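Local coordinates for protein putative alpha KG dependent 2,4-D dioxygenase (Burkholderia xenovorans, PDB 5J92) that probably acts as an iron(II)- and 2-oxoglutarate-dependent dioxygenase of the TfdA/TauD family, its natural substrate not being established, at residues His122-Tyr127 / Trp264-Leu269. Residues are numbered along the deposited sequence; the frame is centred on the assembly and turned at random.
Sequences HSDASY and WDNRAL. With FE2 (Fe (II) ion), chain E.
Two hydrogen bonds tie the loop carrying S123 and D124 to N266. A chi1 of -177° turns S123 OG away from its own backbone N and toward N266 O, to which it donates at 2.9 Å; a small hydroxyl fits this buried spot and can donate to the backbone carbonyl. The amide side chain of N266 returns the grip: OD1 accepts from D124 N at 3.1 Å, the donor standing well above the amide plane. An asparagine suits the place because it can accept and donate at once: OD1 also takes a weak bond from W264 NE1, while ND2 donates to S135 OG and R133 O on strand 132-139.

D124 lies across the amide of N266, with CB 3.3 Å from OD1 and the carboxylate and amide planes 36° apart. The indole of W264 brings CZ2 into van der Waals contact with D124 OD2 at 3.7 Å, an approach oblique to the ring; the hydrogen bond of OD2 is to S135 OG.

Within the segment 264-269, R267 meets D265 side-on in a salt bridge, NE to OD1 at 2.8 Å and NH2 to OD2, while OD1 also accepts from R267 N, an Asx turn.

H122 NE2 and D124 OD1 each bind the iron(II) at 2.5 Å, and H271 supplies the third protein ligand: the facial triad of two histidines and one carboxylate found in the double-stranded beta-helix dioxygenases, with N266 in its second shell.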
ATOM      1  N   HIS A 122       0.256   5.684 -10.007  1.00 14.69           N
ATOM      2  CA  HIS A 122      -0.841   6.258 -10.780  1.00 16.40           C
ATOM      3  C   HIS A 122      -0.577   6.065 -12.273  1.00 14.92           C
ATOM      4  O   HIS A 122       0.522   5.699 -12.689  1.00 14.64           O
ATOM      5  CB  HIS A 122      -1.016   7.740 -10.423  1.00 14.08           C
ATOM      6  CG  HIS A 122       0.177   8.566 -10.761  1.00 17.43           C
ATOM      7  ND1 HIS A 122       1.360   8.480 -10.055  1.00 20.24           N
ATOM      8  CD2 HIS A 122       0.388   9.469 -11.749  1.00 20.20           C
ATOM      9  CE1 HIS A 122       2.249   9.299 -10.587  1.00 17.72           C
ATOM     10  NE2 HIS A 122       1.686   9.913 -11.613  1.00 21.90           N
ATOM     11  N   SER A 123      -1.617   6.285 -13.073  1.00 15.83           N
ATOM     12  CA  SER A 123      -1.527   6.348 -14.529  1.00 15.94           C
ATOM     13  C   SER A 123      -1.927   7.756 -14.965  1.00 15.21           C
ATOM     14  O   SER A 123      -2.963   8.266 -14.526  1.00 17.69           O
ATOM     15  CB  SER A 123      -2.434   5.304 -15.191  1.00 17.97           C
ATOM     16  OG  SER A 123      -2.292   5.320 -16.609  1.00 19.08           O
ATOM     17  N   ASP A 124      -1.093   8.389 -15.795  1.00 15.19           N
ATOM     18  CA  ASP A 124      -1.220   9.824 -16.068  1.00 16.03           C
ATOM     19  C   ASP A 124      -2.589  10.203 -16.618  1.00 17.26           C
ATOM     20  O   ASP A 124      -3.055   9.633 -17.607  1.00 20.06           O
ATOM     21  CB  ASP A 124      -0.138  10.280 -17.040  1.00 22.67           C
ATOM     22  CG  ASP A 124       1.206  10.407 -16.361  1.00 29.77           C
ATOM     23  OD1 ASP A 124       1.196  10.245 -15.124  1.00 32.44           O
ATOM     24  OD2 ASP A 124       2.234  10.661 -17.040  1.00 26.47           O
ATOM     25  N   ALA A 125      -3.200  11.217 -15.994  1.00 16.41           N
ATOM     26  CA  ALA A 125      -4.461  11.814 -16.440  1.00 18.37           C
ATOM     27  C   ALA A 125      -5.599  10.798 -16.549  1.00 18.21           C
ATOM     28  O   ALA A 125      -6.580  11.030 -17.284  1.00 18.56           O
ATOM     29  CB  ALA A 125      -4.289  12.564 -17.770  1.00 17.69           C
ATOM     30  N   SER A 126      -5.518   9.693 -15.805  1.00 20.01           N
ATOM     31  CA  SER A 126      -6.645   8.767 -15.746  1.00 20.78           C
ATOM     32  C   SER A 126      -7.872   9.430 -15.136  1.00 20.78           C
ATOM     33  O   SER A 126      -8.981   8.901 -15.265  1.00 22.21           O
ATOM     34  CB  SER A 126      -6.267   7.508 -14.951  1.00 19.89           C
ATOM     35  OG  SER A 126      -6.154   7.756 -13.555  1.00 16.34           O
ATOM     36  N   TYR A 127      -7.690  10.566 -14.452  1.00 18.54           N
ATOM     37  CA  TYR A 127      -8.791  11.342 -13.903  1.00 21.73           C
ATOM     38  C   TYR A 127      -9.511  12.183 -14.951  1.00 22.43           C
ATOM     39  O   TYR A 127     -10.447  12.903 -14.599  1.00 19.05           O
ATOM     40  CB  TYR A 127      -8.296  12.249 -12.770  1.00 20.62           C
ATOM     41  CG  TYR A 127      -7.172  13.185 -13.159  1.00 19.87           C
ATOM     42  CD1 TYR A 127      -7.440  14.429 -13.723  1.00 22.03           C
ATOM     43  CD2 TYR A 127      -5.844  12.843 -12.932  1.00 20.77           C
ATOM     44  CE1 TYR A 127      -6.418  15.288 -14.079  1.00 21.30           C
ATOM     45  CE2 TYR A 127      -4.811  13.698 -13.286  1.00 22.44           C
ATOM     46  CZ  TYR A 127      -5.110  14.923 -13.848  1.00 22.98           C
ATOM     47  OH  TYR A 127      -4.095  15.788 -14.188  1.00 27.03           O
ATOM     48  N   TRP A 264       6.947   6.143 -21.716  1.00 13.13           N
ATOM     49  CA  TRP A 264       6.157   5.041 -21.183  1.00 12.38           C
ATOM     50  C   TRP A 264       4.692   5.167 -21.577  1.00 12.61           C
ATOM     51  O   TRP A 264       4.151   6.268 -21.730  1.00 13.61           O
ATOM     52  CB  TRP A 264       6.310   4.896 -19.645  1.00 11.73           C
ATOM     53  CG  TRP A 264       5.649   5.961 -18.783  1.00 14.38           C
ATOM     54  CD1 TRP A 264       4.369   5.958 -18.290  1.00 20.35           C
ATOM     55  CD2 TRP A 264       6.259   7.153 -18.296  1.00 18.86           C
ATOM     56  NE1 TRP A 264       4.139   7.098 -17.537  1.00 18.72           N
ATOM     57  CE2 TRP A 264       5.290   7.843 -17.523  1.00 19.82           C
ATOM     58  CE3 TRP A 264       7.530   7.719 -18.443  1.00 22.85           C
ATOM     59  CZ2 TRP A 264       5.562   9.049 -16.898  1.00 21.59           C
ATOM     60  CZ3 TRP A 264       7.790   8.932 -17.819  1.00 25.68           C
ATOM     61  CH2 TRP A 264       6.813   9.582 -17.062  1.00 24.10           C
ATOM     62  N   ASP A 265       4.075   4.004 -21.771  1.00 14.61           N
ATOM     63  CA  ASP A 265       2.698   3.880 -22.253  1.00 16.39           C
ATOM     64  C   ASP A 265       1.780   3.774 -21.037  1.00 12.01           C
ATOM     65  O   ASP A 265       1.715   2.737 -20.376  1.00 13.81           O
ATOM     66  CB  ASP A 265       2.594   2.677 -23.188  1.00 15.56           C
ATOM     67  CG  ASP A 265       1.249   2.590 -23.919  1.00 19.68           C
ATOM     68  OD1 ASP A 265       0.284   3.272 -23.502  1.00 18.89           O
ATOM     69  OD2 ASP A 265       1.175   1.847 -24.928  1.00 20.79           O
ATOM     70  N   ASN A 266       1.074   4.867 -20.727  1.00 17.86           N
ATOM     71  CA  ASN A 266       0.150   4.866 -19.600  1.00 17.16           C
ATOM     72  C   ASN A 266      -1.000   3.879 -19.774  1.00 17.31           C
ATOM     73  O   ASN A 266      -1.651   3.526 -18.785  1.00 17.00           O
ATOM     74  CB  ASN A 266      -0.393   6.279 -19.372  1.00 17.95           C
ATOM     75  CG  ASN A 266       0.687   7.244 -18.919  1.00 17.80           C
ATOM     76  OD1 ASN A 266       1.048   7.254 -17.755  1.00 17.31           O
ATOM     77  ND2 ASN A 266       1.210   8.048 -19.839  1.00 18.46           N
ATOM     78  N   ARG A 267      -1.257   3.418 -20.999  1.00 21.15           N
ATOM     79  CA  ARG A 267      -2.341   2.473 -21.254  1.00 21.35           C
ATOM     80  C   ARG A 267      -2.051   1.081 -20.716  1.00 23.10           C
ATOM     81  O   ARG A 267      -2.966   0.255 -20.689  1.00 17.99           O
ATOM     82  CB  ARG A 267      -2.619   2.385 -22.758  1.00 20.58           C
ATOM     83  CG  ARG A 267      -2.977   3.725 -23.390  1.00 21.44           C
ATOM     84  CD  ARG A 267      -2.999   3.652 -24.907  1.00 23.63           C
ATOM     85  NE  ARG A 267      -1.671   3.426 -25.477  1.00 21.17           N
ATOM     86  CZ  ARG A 267      -1.406   3.502 -26.776  1.00 23.84           C
ATOM     87  NH1 ARG A 267      -2.383   3.802 -27.631  1.00 25.23           N
ATOM     88  NH2 ARG A 267      -0.172   3.284 -27.220  1.00 22.76           N
ATOM     89  N   ALA A 268      -0.810   0.810 -20.282  1.00 16.77           N
ATOM     90  CA  ALA A 268      -0.419  -0.503 -19.791  1.00 16.17           C
ATOM     91  C   ALA A 268       0.265  -0.458 -18.431  1.00 19.47           C
ATOM     92  O   ALA A 268       0.731  -1.496 -17.957  1.00 14.78           O
ATOM     93  CB  ALA A 268       0.525  -1.188 -20.794  1.00 16.28           C
ATOM     94  N   LEU A 269       0.359   0.707 -17.797  1.00 15.13           N
ATOM     95  CA  LEU A 269       1.234   0.838 -16.646  1.00 14.47           C
ATOM     96  C   LEU A 269       0.611   1.699 -15.567  1.00 14.54           C
ATOM     97  O   LEU A 269      -0.331   2.459 -15.798  1.00 15.11           O
ATOM     98  CB  LEU A 269       2.578   1.484 -17.019  1.00 17.95           C
ATOM     99  CG  LEU A 269       3.435   0.757 -18.041  1.00 18.21           C
ATOM    100  CD1 LEU A 269       4.399   1.723 -18.651  1.00 14.69           C
ATOM    101  CD2 LEU A 269       4.171  -0.379 -17.310  1.00 15.01           C
TER
HETATM  102 FE   FE2 E 401       2.898  10.935 -13.495  0.74 46.21          FE